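Long-range contacts in NAD-dependent dehydrogenase (Rhizobium meliloti, PDB 4Z0P), which catalyses the NADPH-dependent reduction of glyoxylate and hydroxypyruvate: residues L113-H118 / L133-A138; T194-G199 / G223-P228; D11-P16 / V53-P58; S6-D11 / I48-V53; G237-A242 / V260-P265. All coordinates share one frame; numbering follows the deposited sequence.

Interaction 1: residues L113-H118 / L133-A138. With OXD (oxalic acid), chain D.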
# COMPACT_ATOMS: atom_id res chain seq x y z
N LEU A 113 0.96 5.44 -2.18
CA LEU A 113 1.32 6.06 -3.47
C LEU A 113 1.65 7.54 -3.28
O LEU A 113 2.63 8.03 -3.84
CB LEU A 113 0.17 5.92 -4.48
CG LEU A 113 -0.05 4.56 -5.15
CD1 LEU A 113 -1.38 4.62 -5.90
CD2 LEU A 113 1.08 4.29 -6.10
N HIS A 114 0.84 8.24 -2.50
CA HIS A 114 1.12 9.66 -2.23
C HIS A 114 2.32 9.86 -1.29
O HIS A 114 3.21 10.67 -1.59
CB HIS A 114 -0.14 10.35 -1.72
CG HIS A 114 -1.18 10.48 -2.78
ND1 HIS A 114 -1.09 11.35 -3.85
CD2 HIS A 114 -2.35 9.82 -2.94
CE1 HIS A 114 -2.16 11.23 -4.61
NE2 HIS A 114 -2.94 10.31 -4.08
N LEU A 115 2.41 9.08 -0.22
CA LEU A 115 3.54 9.18 0.71
C LEU A 115 4.85 8.95 -0.00
O LEU A 115 5.82 9.70 0.18
CB LEU A 115 3.42 8.17 1.83
CG LEU A 115 4.62 8.03 2.80
CD1 LEU A 115 4.75 9.30 3.63
CD2 LEU A 115 4.48 6.77 3.64
N ARG A 116 4.89 7.89 -0.79
CA ARG A 116 6.13 7.44 -1.41
C ARG A 116 6.40 8.07 -2.79
O ARG A 116 7.28 7.65 -3.52
CB ARG A 116 6.15 5.91 -1.46
CG ARG A 116 6.10 5.22 -0.10
CD ARG A 116 7.21 5.61 0.88
NE ARG A 116 8.48 5.15 0.34
CZ ARG A 116 9.26 4.21 0.85
NH1 ARG A 116 9.02 3.66 2.03
NH2 ARG A 116 10.33 3.84 0.17
N GLN A 117 5.68 9.14 -3.10
CA GLN A 117 6.00 10.02 -4.24
C GLN A 117 6.06 9.21 -5.53
O GLN A 117 6.92 9.40 -6.40
CB GLN A 117 7.32 10.76 -4.00
CG GLN A 117 7.30 11.51 -2.69
CD GLN A 117 8.58 12.25 -2.42
OE1 GLN A 117 8.75 13.39 -2.87
NE2 GLN A 117 9.47 11.62 -1.68
N HIS A 118 5.08 8.33 -5.67
CA HIS A 118 5.07 7.40 -6.80
C HIS A 118 5.04 8.12 -8.13
O HIS A 118 5.80 7.75 -9.04
CB HIS A 118 3.90 6.43 -6.69
CG HIS A 118 3.83 5.48 -7.83
ND1 HIS A 118 4.75 4.47 -8.00
CD2 HIS A 118 2.96 5.39 -8.87
CE1 HIS A 118 4.42 3.77 -9.08
NE2 HIS A 118 3.34 4.31 -9.62
N LEU A 133 14.85 10.88 -3.93
CA LEU A 133 14.19 12.05 -3.37
C LEU A 133 14.17 11.95 -1.85
O LEU A 133 14.04 10.87 -1.29
CB LEU A 133 12.75 12.13 -3.87
CG LEU A 133 12.63 12.12 -5.40
CD1 LEU A 133 11.15 12.04 -5.77
CD2 LEU A 133 13.30 13.33 -6.00
N SER A 134 14.23 13.10 -1.20
CA SER A 134 14.06 13.13 0.24
C SER A 134 12.68 12.57 0.57
O SER A 134 11.69 12.89 -0.09
CB SER A 134 14.24 14.54 0.80
OG SER A 134 15.62 14.82 0.94
N GLN A 135 12.60 11.73 1.61
CA GLN A 135 11.42 10.91 1.82
C GLN A 135 10.96 10.86 3.28
O GLN A 135 11.67 10.36 4.16
CB GLN A 135 11.75 9.49 1.34
CG GLN A 135 10.62 8.48 1.50
CD GLN A 135 9.42 8.86 0.69
OE1 GLN A 135 9.49 8.90 -0.54
NE2 GLN A 135 8.32 9.19 1.35
N PRO A 136 9.76 11.37 3.55
CA PRO A 136 9.20 11.20 4.90
C PRO A 136 8.76 9.77 5.17
O PRO A 136 8.55 8.99 4.23
CB PRO A 136 7.97 12.11 4.87
CG PRO A 136 7.60 12.20 3.45
CD PRO A 136 8.89 12.19 2.69
N GLU A 137 8.66 9.42 6.43
CA GLU A 137 8.08 8.14 6.80
C GLU A 137 6.58 8.38 7.05
O GLU A 137 6.12 9.53 7.20
CB GLU A 137 8.76 7.53 8.03
CG GLU A 137 8.61 8.30 9.32
CD GLU A 137 9.18 7.59 10.54
OE1 GLU A 137 8.74 6.47 10.84
OE2 GLU A 137 10.04 8.18 11.22
N ALA A 138 5.83 7.29 7.13
CA ALA A 138 4.38 7.41 7.35
C ALA A 138 4.01 8.23 8.58
O ALA A 138 3.05 9.01 8.56
CB ALA A 138 3.74 6.04 7.42
C1 OXD D . 2.02 4.22 -12.93
C2 OXD D . 1.62 5.54 -12.48
O3 OXD D . 1.91 3.93 -14.13
O4 OXD D . 0.96 5.64 -11.43
O5 OXD D . 2.45 3.41 -12.08
O6 OXD D . 1.94 6.54 -13.15
O HOH W 1 10.87 15.01 -2.02

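Interaction 2: residues T194-G199 / G223-P228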
# COMPACT_ATOMS: atom_id res chain seq x y z
N THR A 194 -4.94 17.71 9.09
CA THR A 194 -4.95 16.64 8.12
C THR A 194 -4.07 16.96 6.92
O THR A 194 -4.27 17.96 6.28
CB THR A 194 -6.39 16.33 7.67
OG1 THR A 194 -7.10 15.82 8.80
CG2 THR A 194 -6.40 15.30 6.54
N ASP A 195 -3.13 16.06 6.63
CA ASP A 195 -2.32 16.13 5.41
C ASP A 195 -2.92 15.36 4.24
O ASP A 195 -2.91 15.84 3.11
CB ASP A 195 -0.91 15.57 5.67
CG ASP A 195 -0.17 16.27 6.81
OD1 ASP A 195 -0.12 17.52 6.79
OD2 ASP A 195 0.36 15.56 7.74
N PHE A 196 -3.37 14.14 4.50
CA PHE A 196 -4.06 13.31 3.50
C PHE A 196 -5.50 13.14 3.98
O PHE A 196 -5.74 12.47 4.98
CB PHE A 196 -3.47 11.90 3.38
CG PHE A 196 -2.07 11.79 2.79
CD1 PHE A 196 -1.30 12.89 2.41
CD2 PHE A 196 -1.51 10.52 2.65
CE1 PHE A 196 -0.02 12.72 1.88
CE2 PHE A 196 -0.22 10.35 2.15
CZ PHE A 196 0.52 11.45 1.77
N LEU A 197 -6.45 13.72 3.24
CA LEU A 197 -7.86 13.60 3.56
C LEU A 197 -8.46 12.43 2.82
O LEU A 197 -8.37 12.38 1.59
CB LEU A 197 -8.60 14.88 3.14
CG LEU A 197 -10.11 14.88 3.43
CD1 LEU A 197 -10.39 14.78 4.91
CD2 LEU A 197 -10.76 16.14 2.87
N VAL A 198 -9.10 11.52 3.55
CA VAL A 198 -9.75 10.34 2.98
C VAL A 198 -11.25 10.44 3.23
O VAL A 198 -11.69 10.53 4.38
CB VAL A 198 -9.25 9.04 3.62
CG1 VAL A 198 -10.03 7.82 3.12
CG2 VAL A 198 -7.77 8.84 3.29
N GLY A 199 -12.02 10.41 2.15
CA GLY A 199 -13.47 10.40 2.23
C GLY A 199 -14.06 8.98 2.16
O GLY A 199 -13.91 8.29 1.16
N GLY A 223 2.51 19.68 6.58
CA GLY A 223 3.04 18.35 6.42
C GLY A 223 4.27 18.36 5.54
O GLY A 223 4.69 19.40 5.05
N PRO A 224 4.85 17.17 5.32
CA PRO A 224 6.17 17.08 4.67
C PRO A 224 6.18 17.52 3.22
O PRO A 224 7.23 17.85 2.71
CB PRO A 224 6.56 15.59 4.81
CG PRO A 224 5.38 14.89 5.36
CD PRO A 224 4.35 15.87 5.81
N PHE A 225 5.02 17.56 2.56
CA PHE A 225 4.94 17.99 1.17
C PHE A 225 4.48 19.44 1.04
O PHE A 225 4.43 19.96 -0.06
CB PHE A 225 4.01 17.06 0.41
CG PHE A 225 4.43 15.62 0.49
CD1 PHE A 225 5.62 15.22 -0.08
CD2 PHE A 225 3.68 14.70 1.20
CE1 PHE A 225 6.04 13.89 0.01
CE2 PHE A 225 4.08 13.39 1.31
CZ PHE A 225 5.26 12.98 0.71
N GLY A 226 4.10 20.06 2.14
CA GLY A 226 3.64 21.45 2.11
C GLY A 226 2.29 21.71 1.49
O GLY A 226 1.90 22.86 1.31
N ALA A 227 1.57 20.65 1.14
CA ALA A 227 0.28 20.76 0.48
C ALA A 227 -0.47 19.45 0.72
O ALA A 227 0.12 18.39 0.68
CB ALA A 227 0.44 20.99 -1.02
N PRO A 228 -1.77 19.54 0.97
CA PRO A 228 -2.54 18.33 1.25
C PRO A 228 -2.93 17.54 -0.00
O PRO A 228 -2.89 18.06 -1.12
CB PRO A 228 -3.79 18.91 1.94
CG PRO A 228 -3.97 20.24 1.27
CD PRO A 228 -2.59 20.75 1.09
O HOH W 2 0.38 19.17 4.65
O HOH W 3 0.22 16.00 1.92

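Interaction 3: residues D11-P16 / V53-P58. With OXD (oxalic acid), chain C.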
# COMPACT_ATOMS: atom_id res chain seq x y z
N ASP A 11 -30.86 -8.76 -9.43
CA ASP A 11 -30.76 -7.71 -10.45
C ASP A 11 -29.55 -6.84 -10.14
O ASP A 11 -29.69 -5.74 -9.61
CB ASP A 11 -32.04 -6.88 -10.51
CG ASP A 11 -32.06 -5.92 -11.66
OD1 ASP A 11 -31.24 -6.01 -12.58
OD2 ASP A 11 -32.93 -5.05 -11.67
N LEU A 12 -28.38 -7.37 -10.49
CA LEU A 12 -27.10 -6.79 -10.10
C LEU A 12 -26.29 -6.40 -11.30
O LEU A 12 -25.84 -7.27 -12.04
CB LEU A 12 -26.29 -7.84 -9.33
CG LEU A 12 -26.84 -8.28 -7.98
CD1 LEU A 12 -26.03 -9.45 -7.43
CD2 LEU A 12 -26.86 -7.13 -7.01
N LYS A 13 -26.02 -5.09 -11.44
CA LYS A 13 -25.20 -4.63 -12.54
C LYS A 13 -23.74 -4.72 -12.12
O LYS A 13 -23.09 -3.72 -11.87
CB LYS A 13 -25.58 -3.21 -12.96
CG LYS A 13 -24.97 -2.73 -14.26
CD LYS A 13 -25.85 -1.65 -14.90
CE LYS A 13 -25.19 -0.97 -16.09
NZ LYS A 13 -24.32 0.16 -15.68
N PHE A 14 -23.25 -5.95 -12.02
CA PHE A 14 -21.88 -6.28 -11.69
C PHE A 14 -21.29 -6.96 -12.94
O PHE A 14 -21.99 -7.17 -13.93
CB PHE A 14 -21.84 -7.31 -10.55
CG PHE A 14 -22.25 -6.79 -9.20
CD1 PHE A 14 -22.39 -5.43 -8.91
CD2 PHE A 14 -22.46 -7.71 -8.18
CE1 PHE A 14 -22.75 -5.02 -7.63
CE2 PHE A 14 -22.82 -7.29 -6.92
CZ PHE A 14 -22.98 -5.97 -6.65
N ILE A 15 -20.02 -7.35 -12.86
CA ILE A 15 -19.41 -8.13 -13.95
C ILE A 15 -20.21 -9.43 -14.13
O ILE A 15 -20.36 -10.21 -13.17
CB ILE A 15 -17.91 -8.39 -13.66
CG1 ILE A 15 -17.14 -7.07 -13.74
CG2 ILE A 15 -17.33 -9.38 -14.65
CD1 ILE A 15 -15.76 -7.09 -13.09
N PRO A 16 -20.80 -9.66 -15.33
CA PRO A 16 -21.76 -10.78 -15.47
C PRO A 16 -21.19 -12.15 -15.13
O PRO A 16 -21.86 -12.92 -14.46
CB PRO A 16 -22.15 -10.75 -16.96
CG PRO A 16 -21.80 -9.38 -17.43
CD PRO A 16 -20.73 -8.83 -16.55
N VAL A 53 -30.27 -6.18 -5.30
CA VAL A 53 -30.33 -5.19 -6.39
C VAL A 53 -29.11 -4.27 -6.39
O VAL A 53 -28.62 -3.87 -5.33
CB VAL A 53 -31.64 -4.39 -6.37
CG1 VAL A 53 -32.84 -5.33 -6.47
CG2 VAL A 53 -31.74 -3.45 -5.16
N TRP A 54 -28.67 -3.90 -7.59
CA TRP A 54 -27.63 -2.90 -7.78
C TRP A 54 -27.82 -2.27 -9.15
O TRP A 54 -27.77 -2.97 -10.15
CB TRP A 54 -26.24 -3.51 -7.70
CG TRP A 54 -25.17 -2.47 -7.62
CD1 TRP A 54 -24.23 -2.15 -8.56
CD2 TRP A 54 -24.93 -1.61 -6.49
NE1 TRP A 54 -23.40 -1.13 -8.07
CE2 TRP A 54 -23.82 -0.79 -6.81
CE3 TRP A 54 -25.55 -1.45 -5.25
CZ2 TRP A 54 -23.33 0.19 -5.93
CZ3 TRP A 54 -25.05 -0.48 -4.37
CH2 TRP A 54 -23.96 0.31 -4.72
N LYS A 55 -28.06 -0.95 -9.18
CA LYS A 55 -28.28 -0.21 -10.42
C LYS A 55 -29.43 -0.80 -11.24
O LYS A 55 -29.34 -0.93 -12.47
CB LYS A 55 -26.98 -0.09 -11.24
CG LYS A 55 -25.96 0.78 -10.56
CD LYS A 55 -24.65 0.77 -11.36
CE LYS A 55 -23.82 1.99 -11.06
NZ LYS A 55 -22.51 1.86 -11.77
N SER A 56 -30.50 -1.15 -10.54
CA SER A 56 -31.61 -1.88 -11.16
C SER A 56 -32.47 -0.94 -12.04
O SER A 56 -32.40 0.27 -11.94
CB SER A 56 -32.41 -2.63 -10.09
OG SER A 56 -32.70 -1.81 -8.99
N ALA A 57 -33.24 -1.57 -12.93
CA ALA A 57 -34.02 -0.83 -13.92
C ALA A 57 -35.17 -0.08 -13.23
O ALA A 57 -35.69 -0.57 -12.21
CB ALA A 57 -34.57 -1.79 -14.97
N PRO A 58 -35.56 1.09 -13.76
CA PRO A 58 -36.59 1.90 -13.11
C PRO A 58 -37.92 1.18 -12.84
O PRO A 58 -38.60 1.54 -11.88
CB PRO A 58 -36.81 3.07 -14.08
CG PRO A 58 -35.57 3.14 -14.90
CD PRO A 58 -35.03 1.76 -14.98
C1 OXD C . -20.91 0.11 -2.67
C2 OXD C . -20.26 0.54 -3.91
O3 OXD C . -20.69 -1.04 -2.21
O4 OXD C . -19.97 -0.30 -4.77
O5 OXD C . -21.69 0.91 -2.12
O6 OXD C . -20.02 1.74 -4.08
O HOH W 4 -29.31 -4.02 -12.37
O HOH W 5 -21.56 -1.14 -10.49

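Interaction 4: residues S6-D11 / I48-V53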
# COMPACT_ATOMS: atom_id res chain seq x y z
N SER A 6 -40.24 -18.72 -1.27
CA SER A 6 -40.12 -17.58 -2.15
C SER A 6 -38.88 -17.69 -3.01
O SER A 6 -37.79 -18.02 -2.50
CB SER A 6 -40.05 -16.27 -1.38
OG SER A 6 -39.85 -15.21 -2.30
N PRO A 7 -39.02 -17.39 -4.31
CA PRO A 7 -37.81 -17.11 -5.10
C PRO A 7 -37.02 -15.90 -4.61
O PRO A 7 -37.50 -15.13 -3.75
CB PRO A 7 -38.35 -16.83 -6.51
CG PRO A 7 -39.71 -17.46 -6.55
CD PRO A 7 -40.24 -17.34 -5.15
N VAL A 8 -35.82 -15.75 -5.15
CA VAL A 8 -35.00 -14.58 -4.89
C VAL A 8 -34.70 -13.97 -6.23
O VAL A 8 -34.21 -14.66 -7.13
CB VAL A 8 -33.65 -14.92 -4.19
CG1 VAL A 8 -32.84 -13.65 -3.94
CG2 VAL A 8 -33.89 -15.63 -2.87
N ILE A 9 -35.04 -12.70 -6.38
CA ILE A 9 -34.71 -11.93 -7.58
C ILE A 9 -33.29 -11.38 -7.42
O ILE A 9 -32.96 -10.81 -6.38
CB ILE A 9 -35.67 -10.74 -7.72
CG1 ILE A 9 -37.08 -11.24 -8.03
CG2 ILE A 9 -35.19 -9.78 -8.80
CD1 ILE A 9 -38.17 -10.24 -7.69
N VAL A 10 -32.50 -11.55 -8.47
CA VAL A 10 -31.12 -11.02 -8.54
C VAL A 10 -31.09 -10.05 -9.73
O VAL A 10 -31.29 -10.44 -10.89
CB VAL A 10 -30.10 -12.16 -8.71
CG1 VAL A 10 -28.69 -11.59 -8.89
CG2 VAL A 10 -30.13 -13.09 -7.49
N ASP A 11 -30.86 -8.76 -9.43
CA ASP A 11 -30.76 -7.71 -10.45
C ASP A 11 -29.55 -6.84 -10.14
O ASP A 11 -29.69 -5.74 -9.61
CB ASP A 11 -32.04 -6.88 -10.51
CG ASP A 11 -32.06 -5.92 -11.66
OD1 ASP A 11 -31.24 -6.01 -12.58
OD2 ASP A 11 -32.93 -5.05 -11.67
N ILE A 48 -43.20 -12.51 -4.88
CA ILE A 48 -41.82 -12.82 -4.55
C ILE A 48 -41.37 -11.90 -3.42
O ILE A 48 -41.59 -10.69 -3.48
CB ILE A 48 -40.91 -12.67 -5.79
CG1 ILE A 48 -41.32 -13.69 -6.86
CG2 ILE A 48 -39.44 -12.82 -5.38
CD1 ILE A 48 -40.59 -13.52 -8.16
N ASP A 49 -40.73 -12.49 -2.41
CA ASP A 49 -40.44 -11.80 -1.15
C ASP A 49 -39.11 -11.05 -1.11
O ASP A 49 -38.97 -10.11 -0.31
CB ASP A 49 -40.45 -12.78 0.01
CG ASP A 49 -41.81 -13.37 0.32
OD1 ASP A 49 -42.84 -13.01 -0.28
OD2 ASP A 49 -41.81 -14.24 1.19
N TYR A 50 -38.12 -11.46 -1.91
CA TYR A 50 -36.75 -10.98 -1.74
C TYR A 50 -36.13 -10.60 -3.08
O TYR A 50 -36.33 -11.29 -4.08
CB TYR A 50 -35.88 -12.07 -1.12
CG TYR A 50 -36.47 -12.69 0.11
CD1 TYR A 50 -36.76 -11.92 1.23
CD2 TYR A 50 -36.75 -14.07 0.18
CE1 TYR A 50 -37.32 -12.48 2.36
CE2 TYR A 50 -37.31 -14.63 1.33
CZ TYR A 50 -37.59 -13.82 2.41
OH TYR A 50 -38.16 -14.35 3.57
N ALA A 51 -35.39 -9.49 -3.08
CA ALA A 51 -34.61 -9.04 -4.25
C ALA A 51 -33.27 -8.52 -3.78
O ALA A 51 -33.20 -7.90 -2.70
CB ALA A 51 -35.35 -7.97 -4.99
N VAL A 52 -32.23 -8.82 -4.55
CA VAL A 52 -30.87 -8.33 -4.33
C VAL A 52 -30.51 -7.47 -5.53
O VAL A 52 -30.55 -7.97 -6.66
CB VAL A 52 -29.83 -9.48 -4.20
CG1 VAL A 52 -28.52 -8.91 -3.62
CG2 VAL A 52 -30.36 -10.61 -3.36
N VAL A 53 -30.27 -6.18 -5.30
CA VAL A 53 -30.33 -5.19 -6.39
C VAL A 53 -29.11 -4.27 -6.39
O VAL A 53 -28.62 -3.87 -5.33
CB VAL A 53 -31.64 -4.39 -6.37
CG1 VAL A 53 -32.84 -5.33 -6.47
CG2 VAL A 53 -31.74 -3.45 -5.16

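Interaction 5: residues G237-A242 / V260-P265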
# COMPACT_ATOMS: atom_id res chain seq x y z
N GLY A 237 -20.99 12.37 -5.61
CA GLY A 237 -21.86 13.50 -5.32
C GLY A 237 -21.45 14.31 -4.10
O GLY A 237 -21.96 15.42 -3.90
N SER A 238 -20.56 13.77 -3.27
CA SER A 238 -20.04 14.50 -2.12
C SER A 238 -18.94 15.50 -2.48
O SER A 238 -18.55 16.30 -1.64
CB SER A 238 -19.55 13.55 -1.02
OG SER A 238 -20.63 12.79 -0.51
N GLN A 239 -18.43 15.48 -3.72
CA GLN A 239 -17.35 16.37 -4.09
C GLN A 239 -17.76 17.35 -5.17
O GLN A 239 -18.74 17.13 -5.92
CB GLN A 239 -16.11 15.58 -4.51
CG GLN A 239 -16.19 14.96 -5.90
CD GLN A 239 -15.32 13.74 -6.08
OE1 GLN A 239 -14.72 13.21 -5.14
NE2 GLN A 239 -15.24 13.27 -7.33
N VAL A 240 -17.04 18.47 -5.21
CA VAL A 240 -17.24 19.49 -6.24
C VAL A 240 -16.03 19.42 -7.15
O VAL A 240 -14.96 19.97 -6.83
CB VAL A 240 -17.42 20.90 -5.64
CG1 VAL A 240 -17.74 21.92 -6.72
CG2 VAL A 240 -18.52 20.89 -4.59
N GLU A 241 -16.18 18.72 -8.27
CA GLU A 241 -15.03 18.48 -9.16
C GLU A 241 -14.44 19.75 -9.76
O GLU A 241 -13.24 19.82 -9.95
CB GLU A 241 -15.40 17.48 -10.26
CG GLU A 241 -15.46 16.08 -9.65
CD GLU A 241 -16.13 15.03 -10.51
OE1 GLU A 241 -16.34 15.25 -11.71
OE2 GLU A 241 -16.43 13.97 -9.95
N ALA A 242 -15.27 20.76 -10.02
CA ALA A 242 -14.73 22.03 -10.48
C ALA A 242 -13.70 22.58 -9.48
O ALA A 242 -12.68 23.16 -9.88
CB ALA A 242 -15.86 23.04 -10.71
N VAL A 260 -14.44 7.74 -7.31
CA VAL A 260 -15.87 8.07 -7.46
C VAL A 260 -16.00 9.47 -8.02
O VAL A 260 -15.13 10.32 -7.78
CB VAL A 260 -16.65 7.91 -6.14
CG1 VAL A 260 -16.62 6.45 -5.69
CG2 VAL A 260 -16.07 8.80 -5.05
N PHE A 261 -17.04 9.69 -8.82
CA PHE A 261 -17.22 10.91 -9.59
C PHE A 261 -18.67 11.37 -9.59
O PHE A 261 -19.57 10.57 -9.43
CB PHE A 261 -16.71 10.71 -11.02
CG PHE A 261 -15.26 10.37 -11.05
CD1 PHE A 261 -14.30 11.36 -11.02
CD2 PHE A 261 -14.85 9.04 -10.94
CE1 PHE A 261 -12.95 11.03 -10.96
CE2 PHE A 261 -13.51 8.70 -10.88
CZ PHE A 261 -12.57 9.70 -10.88
N GLU A 262 -18.86 12.67 -9.76
CA GLU A 262 -20.20 13.26 -9.76
C GLU A 262 -21.11 12.63 -10.82
O GLU A 262 -22.31 12.47 -10.58
CB GLU A 262 -20.14 14.78 -9.96
CG GLU A 262 -19.51 15.56 -8.82
CD GLU A 262 -19.64 17.06 -9.03
OE1 GLU A 262 -20.77 17.58 -8.98
OE2 GLU A 262 -18.63 17.71 -9.25
N ARG A 263 -20.54 12.28 -11.97
CA ARG A 263 -21.27 11.59 -13.03
C ARG A 263 -20.42 10.41 -13.48
O ARG A 263 -19.31 10.62 -13.98
CB ARG A 263 -21.56 12.53 -14.21
CG ARG A 263 -22.54 13.65 -13.88
N GLU A 264 -20.92 9.19 -13.27
CA GLU A 264 -20.20 7.97 -13.65
C GLU A 264 -20.98 7.27 -14.76
O GLU A 264 -22.22 7.35 -14.76
CB GLU A 264 -20.06 7.01 -12.47
CG GLU A 264 -19.25 7.60 -11.33
CD GLU A 264 -19.15 6.70 -10.10
OE1 GLU A 264 -19.62 5.54 -10.10
OE2 GLU A 264 -18.56 7.18 -9.13
N PRO A 265 -20.31 6.62 -15.70
CA PRO A 265 -18.85 6.60 -15.82
C PRO A 265 -18.27 7.96 -16.15
O PRO A 265 -18.95 8.78 -16.78
CB PRO A 265 -18.60 5.64 -16.97
CG PRO A 265 -19.86 5.58 -17.73
CD PRO A 265 -20.96 5.81 -16.75
O HOH W 6 -18.11 13.62 -13.06
O HOH W 7 -18.11 20.38 -10.28

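Interaction 1: residues L113-H118 / L133-A138
Gln-135 and Gln-117 carry the polar part of this contact, running antiparallel alongside one another with their amide planes 74° apart. Gln-135 NE2 spends both hydrogens in its own amide plane, one on Leu-115 O at 2.8 Å and one on Pro-136 O at 2.9 Å, which fixes the rotation of the amide. Its OE1 then receives Gln-117 NE2 at 2.9 Å from above the carbonyl plane, and the same NE2 gives to Ser-134 O at 3.0 Å. A water donating to Gln-117 OE1 and Ser-134 O closes this ring of bonds. Apolar contact comes from Leu-115, whose two branches part: CD1 meets Pro-136 CG at 4.1 Å, CD2 meets Ala-138 CB at 3.9 Å. Gln-135 CG lies over one face of the Arg-116 guanidinium, which forms a salt bridge with Glu-105 of the second subunit. A Schellman motif at Gln-117 ends helix 97-115 here, and His-118, bonded to an oxalate through NE2, starts helix 118-126; the loop 133-138 leads on to strand 142-146.

Interaction 2: residues T194-G199 / G223-P228
Asp-195 and Pro-228 bring the two backbones to 4.7 Å between their CA atoms, just before the adjacent parallel strands 196-199 and 229-232 of the Rossmann-type domain; the loop leading into the latter makes a type I turn from Gly-223 to Gly-226. Asp-195 spans the gap to this turn. Its OD1 takes a water at 2.7 Å, which in turn accepts Gly-223 N at 2.9 Å, while OD2 is bonded to Thr-142 N on the neighbouring strand. OD1 also lies 3.3 Å from Gly-223 CA, so close that a CB there would collide with it. Replacing Asp-195 with an alanine would probably leave the Thr-142 amide without its acceptor and take away the acceptor of the water that links it to the turn. Beyond it, Phe-196 presents its ring edge to Phe-225, CZ to CE2 at 4.1 Å, and the Phe-196 ring also packs on His-114 of helix 97-115. A second water lies in the plane of the Phe-196 ring, at its edge, and donates to Ala-227 O at 2.7 Å.

Interaction 3: residues D11-P16 / V53-P58
Trp-54 O is held by Lys-13 N, which donates to it at 3.0 Å from a position tilted out of the carbonyl plane, and by a water 2.9 Å away that also lies beside Asp-11 OD1. One step back along the strands, Trp-54 N gives to Asp-11 O at 2.9 Å. These two bonds prolong the parallel pairing of strands 8-12 and 50-54 to its last residues, and Lys-13 then turns the chain aside as the centre of an inverse gamma turn.

With CG swung beside the carbonyl carbon (chi1 -168°), Trp-54 turns its indole toward Phe-14. Phe-14 CE1 sits over one indole face, 3.4 Å from Trp-54 CD1, the two ring planes being inclined at 48°. Leu-12 CD2 touches Trp-54 CB at 3.7 Å, and Leu-12 and Phe-14 both pack on helix 290-305. At the indole edge a water accepts NE1 in the ring plane. The far end of the ring brings CH2 to 3.5 Å from oxalate O5. An alanine instead of Trp-54 would probably uncover Phe-14, take from that water the indole N-H and open a gap beside the oxalate. The oxalate is further bound by Ala-75, Gly-76, Arg-235 and His-283; placing ligand-lining residues at the carboxyl ends of parallel strands is characteristic of such alpha/beta domains, here contributing to the oxalate pocket, probably the substrate site.

Interaction 4: residues S6-D11 / I48-V53
Different first torsions bring Ser-6 to Asp-49 and Ile-9 to Ile-48. In Ser-6, OG stands beside the carbonyl carbon (chi1 176°), where it accepts Asp-49 N at 2.9 Å while donating to Pro-7 O in its carbonyl plane, on a lone pair. In Ile-9, CG1 lies beside the backbone N (chi1 -68°) and its extended end carries CD1 to 3.7 Å from Ile-48 CG2, the two side chains set roughly perpendicular.

The backbones run parallel, 14° between the strand directions. Ile-9 N donates to Tyr-50 O at 3.0 Å, Val-52 N to Ile-9 O at 2.8 Å and Asp-11 N to Val-52 O at 2.9 Å. The last is nearly straight on to its carbonyl oxygen. Ala-51 CA also comes close to Ile-9 O, as a CA-H...O contact.

Side chains sort to the two faces of the sheet. Ile-9 CB meets Ala-51 CB at 3.9 Å on one; on the other Val-8 CG1 meets Val-52 CG2 at 4.0 Å, and Tyr-50 and Val-52 pack against helix 290-305. The Tyr-50 ring has Asp-49 CB over its centre, and its OH bonds Glu-305. Strand 32-34 lies beyond strand 8-12 and strand 69-72 beyond strand 50-54, giving the order 2-1-3-4-5 of a flavodoxin-like parallel sheet, the fold expected for the substrate-binding domain of D-2-hydroxyacid dehydrogenases.

Interaction 5: residues G237-A242 / V260-P265
Glu-241, in the first turn of helix 241-250 of the Rossmann-type nucleotide-binding domain, reaches toward the loop that follows strand 255-258. Its CB lies 3.4 Å from Glu-262 OE2, and CG passes the same oxygen before the chain runs on, extended, to the carboxylate. There CD lies against Glu-262 CG. OE1 takes a water at 2.8 Å, which also accepts Arg-263 N. OE2 is gripped twice: Glu-262 N donates at 2.8 Å from above the carboxylate plane, and Gln-239 NE2 at 3.0 Å on the anti lone pair. The edge of the Phe-261 ring also borders OE2.

Glu-262 answers from the opposite direction, its OE2 receiving Glu-241 N at 2.8 Å. The two residues thus exchange backbone-to-carboxylate bonds, with the carboxylate planes 80° apart. Glu-241 OE1 and Glu-262 OE2 are still only 4.2 Å from each other, a crowding of like charge that the amides at the helix start probably offset; a water links Glu-262 OE2 to Ala-242 N.

Gln-239 completes the join. Its NE2 also gives to Val-260 O, a bent bond, while OE1 is bonded to Asn-232 ND2. Val-260 touches NADPH. Further along the loop, Glu-264 OE1 bonds His-283, a residue of the oxalate pocket, and Glu-264 OE2 accepts Phe-261 N at 3.0 Å on its anti lone pair.

The five contacts span both domains of the subunit. Interactions 3 and 4 are successive stretches of one strand pair, sharing Asp-11 and Val-53. Interactions 1 and 2 meet directly, Leu-115 O lying 3.4 Å from Phe-225 CZ, so the loop 223-228 packs against the end of helix 97-115. The active-site cleft lies between interactions 3 and 5, whose nearest atoms are about 5 Å apart: the side chain of Val-260 comes within about 4 Å of NADPH, that of Trp-54 within about 7 Å. Interaction 1, its centre about 39 Å from that of interaction 3, instead binds a separate oxalate shared with the second subunit through His-118.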